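Long-range contacts in EccC5 (PDB 7B9F), which probably powers protein export as the FtsK/SpoIIIE-type ATPase component of the mycobacterial ESX-5 type VII secretion system: residues L139-E150 against C239-H249; V162-T170 against A391-Q399. All blocks are in the same frame, centred on the assembly; numbering follows the deposited sequence.

After the long helix 97-132 the chain enters the loop Leu139-Glu150, passes helix 157-160 and runs through strand 162-170. Contact 1 closes the first large loop when the end of helix 227-244 and the turn after it meet Leu139-Glu150. Contact 2 closes a longer one, bringing strand 392-397 back beside strand 162-170. Because the segments alternate along the chain, the two closures cross rather than nest. Their centres lie about 21 Å apart, yet they meet directly where Leu241 CD2 packs 3.5 Å from Val163 CG1. Together they tie the region following the long helix to a helix flanking the mixed sheet and to the sheet itself.

Contact 1: L139-E150 against C239-H249; sequences LAAAVGSSRMWE and CQLAFSHGPDH
Arg147 N donates to Phe243 O at 2.9 Å, so a carbonyl near the end of helix 227-244 accepts a hydrogen bond from the loop backbone. One residue on, Ser244 O faces Arg147 CA in a CA-H...O contact and meets the edge of the Trp149 indole at CD1. Ser244 OG turns back to Gln240 O, which Ser244 N approaches from the opposite face, and accepts a bond from His245 ND1. Farther out, His249 ND1 makes a weak bond to Trp149 O at 3.3 Å. The docking element is a type II beta turn, Ser145 to Met148, set against the end of the helix that links parallel strands 220-224 and 250-256 in a beta-alpha-beta crossover. Arg147 runs extended from CG to NE, laying its guanidinium over Pro247, whose CD sits 3.5 Å above the centre of one face. With CG anti to its N (chi1 174°), Phe243 swings its ring into the bend of the loop. Leu139 CD2 lies over one face of the Phe243 ring, 4.0 Å from its centroid, in a CH-pi contact, while Ala142 CA comes to the edge. Phe408 of helix 402-412 packs on Leu139 and Cys239.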
ATOM      1  N   LEU C 139      15.806 -21.882  -9.215  1.00 88.19           N
ATOM      2  CA  LEU C 139      16.072 -23.285  -9.481  1.00 88.19           C
ATOM      3  C   LEU C 139      15.852 -24.172  -8.266  1.00 88.19           C
ATOM      4  O   LEU C 139      16.274 -25.330  -8.279  1.00 88.19           O
ATOM      5  CB  LEU C 139      17.494 -23.461 -10.002  1.00 88.19           C
ATOM      6  CG  LEU C 139      17.799 -22.730 -11.303  1.00 88.19           C
ATOM      7  CD1 LEU C 139      19.190 -23.068 -11.751  1.00 88.19           C
ATOM      8  CD2 LEU C 139      16.797 -23.109 -12.357  1.00 88.19           C
ATOM      9  N   ALA C 140      15.225 -23.653  -7.212  1.00 90.43           N
ATOM     10  CA  ALA C 140      14.858 -24.498  -6.084  1.00 90.43           C
ATOM     11  C   ALA C 140      13.812 -25.534  -6.470  1.00 90.43           C
ATOM     12  O   ALA C 140      13.788 -26.624  -5.893  1.00 90.43           O
ATOM     13  CB  ALA C 140      14.347 -23.642  -4.932  1.00 90.43           C
ATOM     14  N   ALA C 141      12.947 -25.223  -7.431  1.00 88.64           N
ATOM     15  CA  ALA C 141      11.968 -26.181  -7.939  1.00 88.64           C
ATOM     16  C   ALA C 141      12.688 -27.180  -8.840  1.00 88.64           C
ATOM     17  O   ALA C 141      12.705 -27.071 -10.066  1.00 88.64           O
ATOM     18  CB  ALA C 141      10.850 -25.463  -8.678  1.00 88.64           C
ATOM     19  N   ALA C 142      13.296 -28.178  -8.202  1.00 87.12           N
ATOM     20  CA  ALA C 142      14.270 -29.054  -8.831  1.00 87.12           C
ATOM     21  C   ALA C 142      13.698 -30.390  -9.286  1.00 87.12           C
ATOM     22  O   ALA C 142      14.390 -31.405  -9.171  1.00 87.12           O
ATOM     23  CB  ALA C 142      15.441 -29.296  -7.880  1.00 87.12           C
ATOM     24  N   VAL C 143      12.461 -30.431  -9.787  1.00 86.65           N
ATOM     25  CA  VAL C 143      11.913 -31.661 -10.355  1.00 86.65           C
ATOM     26  C   VAL C 143      10.828 -31.297 -11.365  1.00 86.65           C
ATOM     27  O   VAL C 143      10.225 -30.225 -11.297  1.00 86.65           O
ATOM     28  CB  VAL C 143      11.389 -32.598  -9.240  1.00 86.65           C
ATOM     29  CG1 VAL C 143      10.168 -32.009  -8.567  1.00 86.65           C
ATOM     30  CG2 VAL C 143      11.150 -34.015  -9.748  1.00 86.65           C
ATOM     31  N   GLY C 144      10.588 -32.200 -12.315  1.00 81.93           N
ATOM     32  CA  GLY C 144       9.603 -32.005 -13.363  1.00 81.93           C
ATOM     33  C   GLY C 144      10.182 -31.476 -14.657  1.00 81.93           C
ATOM     34  O   GLY C 144      10.089 -32.136 -15.694  1.00 81.93           O
ATOM     35  N   SER C 145      10.767 -30.285 -14.616  1.00 83.84           N
ATOM     36  CA  SER C 145      11.541 -29.759 -15.730  1.00 83.84           C
ATOM     37  C   SER C 145      13.028 -30.031 -15.587  1.00 83.84           C
ATOM     38  O   SER C 145      13.812 -29.544 -16.403  1.00 83.84           O
ATOM     39  CB  SER C 145      11.316 -28.253 -15.877  1.00 83.84           C
ATOM     40  OG  SER C 145       9.995 -27.963 -16.282  1.00 83.84           O
ATOM     41  N   SER C 146      13.432 -30.769 -14.563  1.00 85.02           N
ATOM     42  CA  SER C 146      14.845 -30.980 -14.296  1.00 85.02           C
ATOM     43  C   SER C 146      15.471 -31.856 -15.367  1.00 85.02           C
ATOM     44  O   SER C 146      14.896 -32.865 -15.776  1.00 85.02           O
ATOM     45  CB  SER C 146      15.024 -31.624 -12.923  1.00 85.02           C
ATOM     46  OG  SER C 146      16.383 -31.713 -12.542  1.00 85.02           O
ATOM     47  N   ARG C 147      16.656 -31.447 -15.817  1.00 86.70           N
ATOM     48  CA  ARG C 147      17.525 -32.240 -16.682  1.00 86.70           C
ATOM     49  C   ARG C 147      16.829 -32.681 -17.961  1.00 86.70           C
ATOM     50  O   ARG C 147      16.983 -33.813 -18.414  1.00 86.70           O
ATOM     51  CB  ARG C 147      18.058 -33.452 -15.942  1.00 86.70           C
ATOM     52  CG  ARG C 147      18.817 -33.150 -14.698  1.00 86.70           C
ATOM     53  CD  ARG C 147      19.095 -34.475 -14.107  1.00 86.70           C
ATOM     54  NE  ARG C 147      19.792 -34.442 -12.848  1.00 86.70           N
ATOM     55  CZ  ARG C 147      19.852 -35.503 -12.068  1.00 86.70           C
ATOM     56  NH1 ARG C 147      19.259 -36.618 -12.456  1.00 86.70           N
ATOM     57  NH2 ARG C 147      20.493 -35.464 -10.918  1.00 86.70           N
ATOM     58  N   MET C 148      16.059 -31.784 -18.554  1.00101.67           N
ATOM     59  CA  MET C 148      15.256 -32.189 -19.693  1.00101.67           C
ATOM     60  C   MET C 148      15.979 -32.044 -21.018  1.00101.67           C
ATOM     61  O   MET C 148      15.349 -32.227 -22.062  1.00101.67           O
ATOM     62  CB  MET C 148      13.946 -31.404 -19.750  1.00101.67           C
ATOM     63  CG  MET C 148      14.075 -29.924 -20.001  1.00101.67           C
ATOM     64  SD  MET C 148      12.422 -29.201 -19.975  1.00101.67           S
ATOM     65  CE  MET C 148      12.768 -27.472 -20.268  1.00101.67           C
ATOM     66  N   TRP C 149      17.259 -31.690 -21.023  1.00104.99           N
ATOM     67  CA  TRP C 149      17.932 -31.530 -22.300  1.00104.99           C
ATOM     68  C   TRP C 149      18.516 -32.819 -22.834  1.00104.99           C
ATOM     69  O   TRP C 149      18.925 -33.708 -22.086  1.00104.99           O
ATOM     70  CB  TRP C 149      18.993 -30.444 -22.235  1.00104.99           C
ATOM     71  CG  TRP C 149      18.271 -29.239 -22.068  1.00104.99           C
ATOM     72  CD1 TRP C 149      18.036 -28.571 -20.921  1.00104.99           C
ATOM     73  CD2 TRP C 149      17.409 -28.680 -23.040  1.00104.99           C
ATOM     74  NE1 TRP C 149      17.178 -27.532 -21.148  1.00104.99           N
ATOM     75  CE2 TRP C 149      16.770 -27.593 -22.449  1.00104.99           C
ATOM     76  CE3 TRP C 149      17.162 -28.957 -24.388  1.00104.99           C
ATOM     77  CZ2 TRP C 149      15.907 -26.797 -23.146  1.00104.99           C
ATOM     78  CZ3 TRP C 149      16.306 -28.175 -25.072  1.00104.99           C
ATOM     79  CH2 TRP C 149      15.685 -27.110 -24.460  1.00104.99           C
ATOM     80  N   GLU C 150      18.558 -32.897 -24.159  1.00106.09           N
ATOM     81  CA  GLU C 150      18.887 -34.115 -24.875  1.00106.09           C
ATOM     82  C   GLU C 150      20.078 -33.896 -25.786  1.00106.09           C
ATOM     83  O   GLU C 150      20.188 -32.866 -26.454  1.00106.09           O
ATOM     84  CB  GLU C 150      17.692 -34.609 -25.681  1.00106.09           C
ATOM     85  CG  GLU C 150      16.528 -35.082 -24.828  1.00106.09           C
ATOM     86  CD  GLU C 150      16.831 -36.340 -24.021  1.00106.09           C
ATOM     87  OE1 GLU C 150      16.024 -36.677 -23.133  1.00106.09           O
ATOM     88  OE2 GLU C 150      17.831 -37.029 -24.304  1.00106.09           O
ATOM     89  N   CYS C 239      25.182 -23.735 -11.592  1.00 86.97           N
ATOM     90  CA  CYS C 239      23.845 -24.147 -11.203  1.00 86.97           C
ATOM     91  C   CYS C 239      22.936 -24.305 -12.413  1.00 86.97           C
ATOM     92  O   CYS C 239      22.103 -25.216 -12.448  1.00 86.97           O
ATOM     93  CB  CYS C 239      23.282 -23.140 -10.218  1.00 86.97           C
ATOM     94  SG  CYS C 239      23.855 -23.473  -8.556  1.00 86.97           S
ATOM     95  N   GLN C 240      23.080 -23.438 -13.417  1.00 83.06           N
ATOM     96  CA  GLN C 240      22.279 -23.588 -14.625  1.00 83.06           C
ATOM     97  C   GLN C 240      22.613 -24.880 -15.351  1.00 83.06           C
ATOM     98  O   GLN C 240      21.707 -25.595 -15.800  1.00 83.06           O
ATOM     99  CB  GLN C 240      22.481 -22.396 -15.550  1.00 83.06           C
ATOM    100  CG  GLN C 240      21.859 -21.116 -15.066  1.00 83.06           C
ATOM    101  CD  GLN C 240      20.379 -21.065 -15.279  1.00 83.06           C
ATOM    102  OE1 GLN C 240      19.791 -21.961 -15.875  1.00 83.06           O
ATOM    103  NE2 GLN C 240      19.761 -20.005 -14.798  1.00 83.06           N
ATOM    104  N   LEU C 241      23.903 -25.204 -15.470  1.00 83.55           N
ATOM    105  CA  LEU C 241      24.274 -26.478 -16.079  1.00 83.55           C
ATOM    106  C   LEU C 241      23.725 -27.648 -15.284  1.00 83.55           C
ATOM    107  O   LEU C 241      23.212 -28.612 -15.858  1.00 83.55           O
ATOM    108  CB  LEU C 241      25.783 -26.645 -16.195  1.00 83.55           C
ATOM    109  CG  LEU C 241      26.667 -26.095 -17.304  1.00 83.55           C
ATOM    110  CD1 LEU C 241      26.272 -26.728 -18.621  1.00 83.55           C
ATOM    111  CD2 LEU C 241      26.728 -24.615 -17.386  1.00 83.55           C
ATOM    112  N   ALA C 242      23.851 -27.595 -13.960  1.00 83.17           N
ATOM    113  CA  ALA C 242      23.438 -28.723 -13.140  1.00 83.17           C
ATOM    114  C   ALA C 242      21.940 -28.950 -13.218  1.00 83.17           C
ATOM    115  O   ALA C 242      21.486 -30.095 -13.282  1.00 83.17           O
ATOM    116  CB  ALA C 242      23.872 -28.511 -11.695  1.00 83.17           C
ATOM    117  N   PHE C 243      21.151 -27.879 -13.212  1.00 83.55           N
ATOM    118  CA  PHE C 243      19.710 -28.061 -13.298  1.00 83.55           C
ATOM    119  C   PHE C 243      19.284 -28.522 -14.679  1.00 83.55           C
ATOM    120  O   PHE C 243      18.489 -29.455 -14.807  1.00 83.55           O
ATOM    121  CB  PHE C 243      18.970 -26.785 -12.930  1.00 83.55           C
ATOM    122  CG  PHE C 243      17.497 -26.880 -13.151  1.00 83.55           C
ATOM    123  CD1 PHE C 243      16.706 -27.609 -12.297  1.00 83.55           C
ATOM    124  CD2 PHE C 243      16.908 -26.251 -14.222  1.00 83.55           C
ATOM    125  CE1 PHE C 243      15.356 -27.709 -12.508  1.00 83.55           C
ATOM    126  CE2 PHE C 243      15.558 -26.345 -14.433  1.00 83.55           C
ATOM    127  CZ  PHE C 243      14.782 -27.074 -13.575  1.00 83.55           C
ATOM    128  N   SER C 244      19.787 -27.887 -15.729  1.00 86.37           N
ATOM    129  CA  SER C 244      19.219 -28.182 -17.033  1.00 86.37           C
ATOM    130  C   SER C 244      19.797 -29.424 -17.685  1.00 86.37           C
ATOM    131  O   SER C 244      19.117 -30.033 -18.507  1.00 86.37           O
ATOM    132  CB  SER C 244      19.406 -27.001 -17.975  1.00 86.37           C
ATOM    133  OG  SER C 244      20.775 -26.732 -18.157  1.00 86.37           O
ATOM    134  N   HIS C 245      21.009 -29.833 -17.343  1.00 86.63           N
ATOM    135  CA  HIS C 245      21.638 -30.969 -18.002  1.00 86.63           C
ATOM    136  C   HIS C 245      21.905 -32.090 -17.016  1.00 86.63           C
ATOM    137  O   HIS C 245      22.373 -31.855 -15.902  1.00 86.63           O
ATOM    138  CB  HIS C 245      22.929 -30.562 -18.669  1.00 86.63           C
ATOM    139  CG  HIS C 245      22.745 -29.557 -19.751  1.00 86.63           C
ATOM    140  ND1 HIS C 245      22.387 -28.252 -19.503  1.00 86.63           N
ATOM    141  CD2 HIS C 245      22.859 -29.668 -21.092  1.00 86.63           C
ATOM    142  CE1 HIS C 245      22.296 -27.599 -20.644  1.00 86.63           C
ATOM    143  NE2 HIS C 245      22.575 -28.437 -21.624  1.00 86.63           N
ATOM    144  N   GLY C 246      21.627 -33.310 -17.442  1.00 85.75           N
ATOM    145  CA  GLY C 246      21.782 -34.460 -16.593  1.00 85.75           C
ATOM    146  C   GLY C 246      23.234 -34.807 -16.384  1.00 85.75           C
ATOM    147  O   GLY C 246      24.111 -34.359 -17.120  1.00 85.75           O
ATOM    148  N   PRO C 247      23.521 -35.588 -15.345  1.00 84.97           N
ATOM    149  CA  PRO C 247      24.902 -36.015 -15.105  1.00 84.97           C
ATOM    150  C   PRO C 247      25.473 -36.880 -16.200  1.00 84.97           C
ATOM    151  O   PRO C 247      26.697 -37.010 -16.288  1.00 84.97           O
ATOM    152  CB  PRO C 247      24.797 -36.794 -13.794  1.00 84.97           C
ATOM    153  CG  PRO C 247      23.654 -36.184 -13.113  1.00 84.97           C
ATOM    154  CD  PRO C 247      22.663 -35.891 -14.197  1.00 84.97           C
ATOM    155  N   ASP C 248      24.637 -37.493 -17.025  1.00 92.57           N
ATOM    156  CA  ASP C 248      25.143 -38.320 -18.104  1.00 92.57           C
ATOM    157  C   ASP C 248      25.535 -37.523 -19.337  1.00 92.57           C
ATOM    158  O   ASP C 248      26.223 -38.057 -20.206  1.00 92.57           O
ATOM    159  CB  ASP C 248      24.117 -39.401 -18.445  1.00 92.57           C
ATOM    160  CG  ASP C 248      22.796 -38.837 -18.939  1.00 92.57           C
ATOM    161  OD1 ASP C 248      22.622 -37.603 -18.989  1.00 92.57           O
ATOM    162  OD2 ASP C 248      21.906 -39.644 -19.273  1.00 92.57           O
ATOM    163  N   HIS C 249      25.109 -36.269 -19.440  1.00 91.98           N
ATOM    164  CA  HIS C 249      25.466 -35.440 -20.579  1.00 91.98           C
ATOM    165  C   HIS C 249      26.541 -34.415 -20.269  1.00 91.98           C
ATOM    166  O   HIS C 249      27.331 -34.084 -21.152  1.00 91.98           O
ATOM    167  CB  HIS C 249      24.235 -34.714 -21.117  1.00 91.98           C
ATOM    168  CG  HIS C 249      23.183 -35.629 -21.655  1.00 91.98           C
ATOM    169  ND1 HIS C 249      21.890 -35.220 -21.886  1.00 91.98           N
ATOM    170  CD2 HIS C 249      23.239 -36.928 -22.030  1.00 91.98           C
ATOM    171  CE1 HIS C 249      21.191 -36.230 -22.368  1.00 91.98           C
ATOM    172  NE2 HIS C 249      21.986 -37.278 -22.468  1.00 91.98           N
TER

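Contact 2: V162-T170 against A391-Q399; sequences VVRVGVGMT and AWFFALADQ
Val165 points its CG1 branch at the Phe394 ring, meeting CE2 at 3.6 Å, the two side chains crossing at about a right angle. Near the other end of the strand, Met169, bent at chi3, brings CE obliquely to Phe393, 4.1 Å from CD1, and close to the Trp392 indole. Between these ends the antiparallel backbones are joined. Val167 and Leu396 form a hydrogen-bonded pair, Leu396 N giving to Val167 O at 2.8 Å and Val167 N returning a bond to Leu396 O at 3.2 Å; their side chains share one face of the sheet. Gly166 stands against Ala397 in a non-hydrogen-bonded pair with CA atoms 4.4 Å apart. Beyond it Asp398 grips twice. Its N reaches Val165 O at 3.1 Å, and its carboxylate forms a salt bridge with Arg164. The extended arginine chain, CG anti to the backbone N (chi1 177°), carries NE to 2.7 Å from Asp398 OD2, and NH2 adds a weak bond to the same oxygen; the two flat groups are turned 29° apart. Classic beta bulges interrupt both strands, Val165 and Gly166 opposite Lys211, Phe394 and Ala395 opposite Ile374. Trp392 also makes a cation-pi contact with a basic side chain of another protein's chain. Within the mixed sheet, the pair is flanked by strand 209-214 next to 162-170 and strand 373-376 next to 392-397, with helix 227-244 packing on Val163 and Ala397.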
ATOM      1  N   VAL C 162      23.577 -24.451 -24.445  1.00 87.24           N
ATOM      2  CA  VAL C 162      23.589 -23.028 -24.168  1.00 87.24           C
ATOM      3  C   VAL C 162      23.021 -22.789 -22.780  1.00 87.24           C
ATOM      4  O   VAL C 162      22.105 -23.491 -22.342  1.00 87.24           O
ATOM      5  CB  VAL C 162      22.812 -22.269 -25.260  1.00 87.24           C
ATOM      6  CG1 VAL C 162      21.346 -22.572 -25.225  1.00 87.24           C
ATOM      7  CG2 VAL C 162      23.080 -20.835 -25.180  1.00 87.24           C
ATOM      8  N   VAL C 163      23.640 -21.868 -22.042  1.00 84.72           N
ATOM      9  CA  VAL C 163      23.266 -21.601 -20.660  1.00 84.72           C
ATOM     10  C   VAL C 163      23.106 -20.106 -20.445  1.00 84.72           C
ATOM     11  O   VAL C 163      23.724 -19.286 -21.125  1.00 84.72           O
ATOM     12  CB  VAL C 163      24.279 -22.180 -19.653  1.00 84.72           C
ATOM     13  CG1 VAL C 163      24.535 -23.623 -19.955  1.00 84.72           C
ATOM     14  CG2 VAL C 163      25.575 -21.425 -19.703  1.00 84.72           C
ATOM     15  N   ARG C 164      22.254 -19.759 -19.494  1.00 82.91           N
ATOM     16  CA  ARG C 164      21.983 -18.367 -19.195  1.00 82.91           C
ATOM     17  C   ARG C 164      23.131 -17.772 -18.406  1.00 82.91           C
ATOM     18  O   ARG C 164      23.702 -18.425 -17.533  1.00 82.91           O
ATOM     19  CB  ARG C 164      20.687 -18.243 -18.399  1.00 82.91           C
ATOM     20  CG  ARG C 164      20.348 -16.844 -17.962  1.00 82.91           C
ATOM     21  CD  ARG C 164      19.094 -16.835 -17.147  1.00 82.91           C
ATOM     22  NE  ARG C 164      18.988 -15.625 -16.353  1.00 82.91           N
ATOM     23  CZ  ARG C 164      17.836 -15.107 -15.964  1.00 82.91           C
ATOM     24  NH1 ARG C 164      16.704 -15.697 -16.303  1.00 82.91           N
ATOM     25  NH2 ARG C 164      17.811 -13.998 -15.249  1.00 82.91           N
ATOM     26  N   VAL C 165      23.476 -16.530 -18.719  1.00 83.85           N
ATOM     27  CA  VAL C 165      24.502 -15.818 -17.977  1.00 83.85           C
ATOM     28  C   VAL C 165      23.992 -14.512 -17.388  1.00 83.85           C
ATOM     29  O   VAL C 165      24.555 -14.032 -16.393  1.00 83.85           O
ATOM     30  CB  VAL C 165      25.739 -15.571 -18.869  1.00 83.85           C
ATOM     31  CG1 VAL C 165      25.443 -14.561 -19.939  1.00 83.85           C
ATOM     32  CG2 VAL C 165      26.953 -15.186 -18.064  1.00 83.85           C
ATOM     33  N   GLY C 166      22.912 -13.947 -17.902  1.00 87.68           N
ATOM     34  CA  GLY C 166      22.398 -12.709 -17.357  1.00 87.68           C
ATOM     35  C   GLY C 166      21.170 -12.274 -18.115  1.00 87.68           C
ATOM     36  O   GLY C 166      20.508 -13.086 -18.758  1.00 87.68           O
ATOM     37  N   VAL C 167      20.867 -10.983 -18.039  1.00 87.40           N
ATOM     38  CA  VAL C 167      19.761 -10.402 -18.783  1.00 87.40           C
ATOM     39  C   VAL C 167      20.273  -9.229 -19.602  1.00 87.40           C
ATOM     40  O   VAL C 167      21.237  -8.559 -19.225  1.00 87.40           O
ATOM     41  CB  VAL C 167      18.615  -9.959 -17.858  1.00 87.40           C
ATOM     42  CG1 VAL C 167      18.021 -11.146 -17.169  1.00 87.40           C
ATOM     43  CG2 VAL C 167      19.121  -8.989 -16.833  1.00 87.40           C
ATOM     44  N   GLY C 168      19.627  -8.982 -20.732  1.00 89.30           N
ATOM     45  CA  GLY C 168      20.080  -7.931 -21.619  1.00 89.30           C
ATOM     46  C   GLY C 168      19.181  -7.802 -22.823  1.00 89.30           C
ATOM     47  O   GLY C 168      18.050  -8.283 -22.822  1.00 89.30           O
ATOM     48  N   MET C 169      19.696  -7.141 -23.853  1.00 99.61           N
ATOM     49  CA  MET C 169      18.953  -6.876 -25.074  1.00 99.61           C
ATOM     50  C   MET C 169      19.076  -8.030 -26.052  1.00 99.61           C
ATOM     51  O   MET C 169      20.063  -8.764 -26.048  1.00 99.61           O
ATOM     52  CB  MET C 169      19.476  -5.623 -25.759  1.00 99.61           C
ATOM     53  CG  MET C 169      19.248  -4.369 -25.006  1.00 99.61           C
ATOM     54  SD  MET C 169      19.846  -2.947 -25.920  1.00 99.61           S
ATOM     55  CE  MET C 169      21.607  -3.152 -25.712  1.00 99.61           C
ATOM     56  N   THR C 170      18.078  -8.161 -26.919  1.00 98.25           N
ATOM     57  CA  THR C 170      18.189  -9.050 -28.065  1.00 98.25           C
ATOM     58  C   THR C 170      17.241  -8.563 -29.147  1.00 98.25           C
ATOM     59  O   THR C 170      16.272  -7.858 -28.865  1.00 98.25           O
ATOM     60  CB  THR C 170      17.889 -10.504 -27.699  1.00 98.25           C
ATOM     61  OG1 THR C 170      18.174 -11.344 -28.821  1.00 98.25           O
ATOM     62  CG2 THR C 170      16.452 -10.673 -27.314  1.00 98.25           C
ATOM     63  N   ALA C 391      33.949  -4.211 -28.532  1.00104.51           N
ATOM     64  CA  ALA C 391      33.216  -4.614 -27.344  1.00104.51           C
ATOM     65  C   ALA C 391      32.019  -3.707 -27.117  1.00104.51           C
ATOM     66  O   ALA C 391      32.087  -2.493 -27.313  1.00104.51           O
ATOM     67  CB  ALA C 391      34.126  -4.591 -26.122  1.00104.51           C
ATOM     68  N   TRP C 392      30.918  -4.308 -26.691  1.00101.47           N
ATOM     69  CA  TRP C 392      29.672  -3.600 -26.469  1.00101.47           C
ATOM     70  C   TRP C 392      28.983  -4.257 -25.286  1.00101.47           C
ATOM     71  O   TRP C 392      29.394  -5.327 -24.835  1.00101.47           O
ATOM     72  CB  TRP C 392      28.811  -3.615 -27.741  1.00101.47           C
ATOM     73  CG  TRP C 392      27.511  -2.874 -27.672  1.00101.47           C
ATOM     74  CD1 TRP C 392      26.270  -3.392 -27.885  1.00101.47           C
ATOM     75  CD2 TRP C 392      27.319  -1.492 -27.365  1.00101.47           C
ATOM     76  NE1 TRP C 392      25.317  -2.421 -27.732  1.00101.47           N
ATOM     77  CE2 TRP C 392      25.936  -1.244 -27.411  1.00101.47           C
ATOM     78  CE3 TRP C 392      28.182  -0.439 -27.057  1.00101.47           C
ATOM     79  CZ2 TRP C 392      25.399   0.007 -27.165  1.00101.47           C
ATOM     80  CZ3 TRP C 392      27.646   0.802 -26.811  1.00101.47           C
ATOM     81  CH2 TRP C 392      26.268   1.017 -26.864  1.00101.47           C
ATOM     82  N   PHE C 393      27.963  -3.582 -24.757  1.00 94.92           N
ATOM     83  CA  PHE C 393      27.154  -4.116 -23.669  1.00 94.92           C
ATOM     84  C   PHE C 393      26.607  -5.482 -24.041  1.00 94.92           C
ATOM     85  O   PHE C 393      26.107  -5.681 -25.148  1.00 94.92           O
ATOM     86  CB  PHE C 393      26.009  -3.144 -23.369  1.00 94.92           C
ATOM     87  CG  PHE C 393      25.041  -3.616 -22.316  1.00 94.92           C
ATOM     88  CD1 PHE C 393      23.954  -4.413 -22.634  1.00 94.92           C
ATOM     89  CD2 PHE C 393      25.197  -3.218 -21.011  1.00 94.92           C
ATOM     90  CE1 PHE C 393      23.079  -4.825 -21.666  1.00 94.92           C
ATOM     91  CE2 PHE C 393      24.317  -3.628 -20.042  1.00 94.92           C
ATOM     92  CZ  PHE C 393      23.259  -4.428 -20.371  1.00 94.92           C
ATOM     93  N   PHE C 394      26.712  -6.424 -23.117  1.00 90.80           N
ATOM     94  CA  PHE C 394      26.246  -7.774 -23.385  1.00 90.80           C
ATOM     95  C   PHE C 394      25.130  -8.210 -22.457  1.00 90.80           C
ATOM     96  O   PHE C 394      24.063  -8.608 -22.931  1.00 90.80           O
ATOM     97  CB  PHE C 394      27.404  -8.757 -23.285  1.00 90.80           C
ATOM     98  CG  PHE C 394      26.993 -10.175 -23.439  1.00 90.80           C
ATOM     99  CD1 PHE C 394      26.528 -10.636 -24.648  1.00 90.80           C
ATOM    100  CD2 PHE C 394      27.092 -11.052 -22.388  1.00 90.80           C
ATOM    101  CE1 PHE C 394      26.156 -11.940 -24.800  1.00 90.80           C
ATOM    102  CE2 PHE C 394      26.725 -12.359 -22.538  1.00 90.80           C
ATOM    103  CZ  PHE C 394      26.253 -12.803 -23.745  1.00 90.80           C
ATOM    104  N   ALA C 395      25.342  -8.139 -21.149  1.00 90.33           N
ATOM    105  CA  ALA C 395      24.352  -8.604 -20.197  1.00 90.33           C
ATOM    106  C   ALA C 395      24.673  -8.033 -18.833  1.00 90.33           C
ATOM    107  O   ALA C 395      25.811  -7.657 -18.551  1.00 90.33           O
ATOM    108  CB  ALA C 395      24.311 -10.129 -20.121  1.00 90.33           C
ATOM    109  N   LEU C 396      23.656  -7.977 -17.990  1.00 92.58           N
ATOM    110  CA  LEU C 396      23.847  -7.738 -16.571  1.00 92.58           C
ATOM    111  C   LEU C 396      23.938  -9.090 -15.884  1.00 92.58           C
ATOM    112  O   LEU C 396      22.968  -9.850 -15.881  1.00 92.58           O
ATOM    113  CB  LEU C 396      22.703  -6.910 -16.003  1.00 92.58           C
ATOM    114  CG  LEU C 396      22.764  -6.692 -14.504  1.00 92.58           C
ATOM    115  CD1 LEU C 396      24.002  -5.917 -14.161  1.00 92.58           C
ATOM    116  CD2 LEU C 396      21.565  -5.917 -14.093  1.00 92.58           C
ATOM    117  N   ALA C 397      25.101  -9.382 -15.312  1.00 93.05           N
ATOM    118  CA  ALA C 397      25.417 -10.733 -14.875  1.00 93.05           C
ATOM    119  C   ALA C 397      24.514 -11.185 -13.743  1.00 93.05           C
ATOM    120  O   ALA C 397      24.140 -10.399 -12.872  1.00 93.05           O
ATOM    121  CB  ALA C 397      26.867 -10.805 -14.420  1.00 93.05           C
ATOM    122  N   ASP C 398      24.156 -12.462 -13.766  1.00 97.49           N
ATOM    123  CA  ASP C 398      23.421 -13.072 -12.666  1.00 97.49           C
ATOM    124  C   ASP C 398      24.426 -13.504 -11.614  1.00 97.49           C
ATOM    125  O   ASP C 398      25.050 -14.556 -11.732  1.00 97.49           O
ATOM    126  CB  ASP C 398      22.598 -14.256 -13.153  1.00 97.49           C
ATOM    127  CG  ASP C 398      21.244 -13.846 -13.672  1.00 97.49           C
ATOM    128  OD1 ASP C 398      20.676 -12.875 -13.133  1.00 97.49           O
ATOM    129  OD2 ASP C 398      20.736 -14.501 -14.605  1.00 97.49           O
ATOM    130  N   GLN C 399      24.595 -12.693 -10.579  1.00100.98           N
ATOM    131  CA  GLN C 399      25.507 -13.017  -9.494  1.00100.98           C
ATOM    132  C   GLN C 399      24.721 -13.723  -8.404  1.00100.98           C
ATOM    133  O   GLN C 399      23.725 -13.189  -7.912  1.00100.98           O
ATOM    134  CB  GLN C 399      26.166 -11.758  -8.947  1.00100.98           C
ATOM    135  CG  GLN C 399      27.041 -11.056  -9.946  1.00100.98           C
ATOM    136  CD  GLN C 399      27.074  -9.570  -9.720  1.00100.98           C
ATOM    137  OE1 GLN C 399      27.890  -9.066  -8.953  1.00100.98           O
ATOM    138  NE2 GLN C 399      26.177  -8.854 -10.380  1.00100.98           N
TER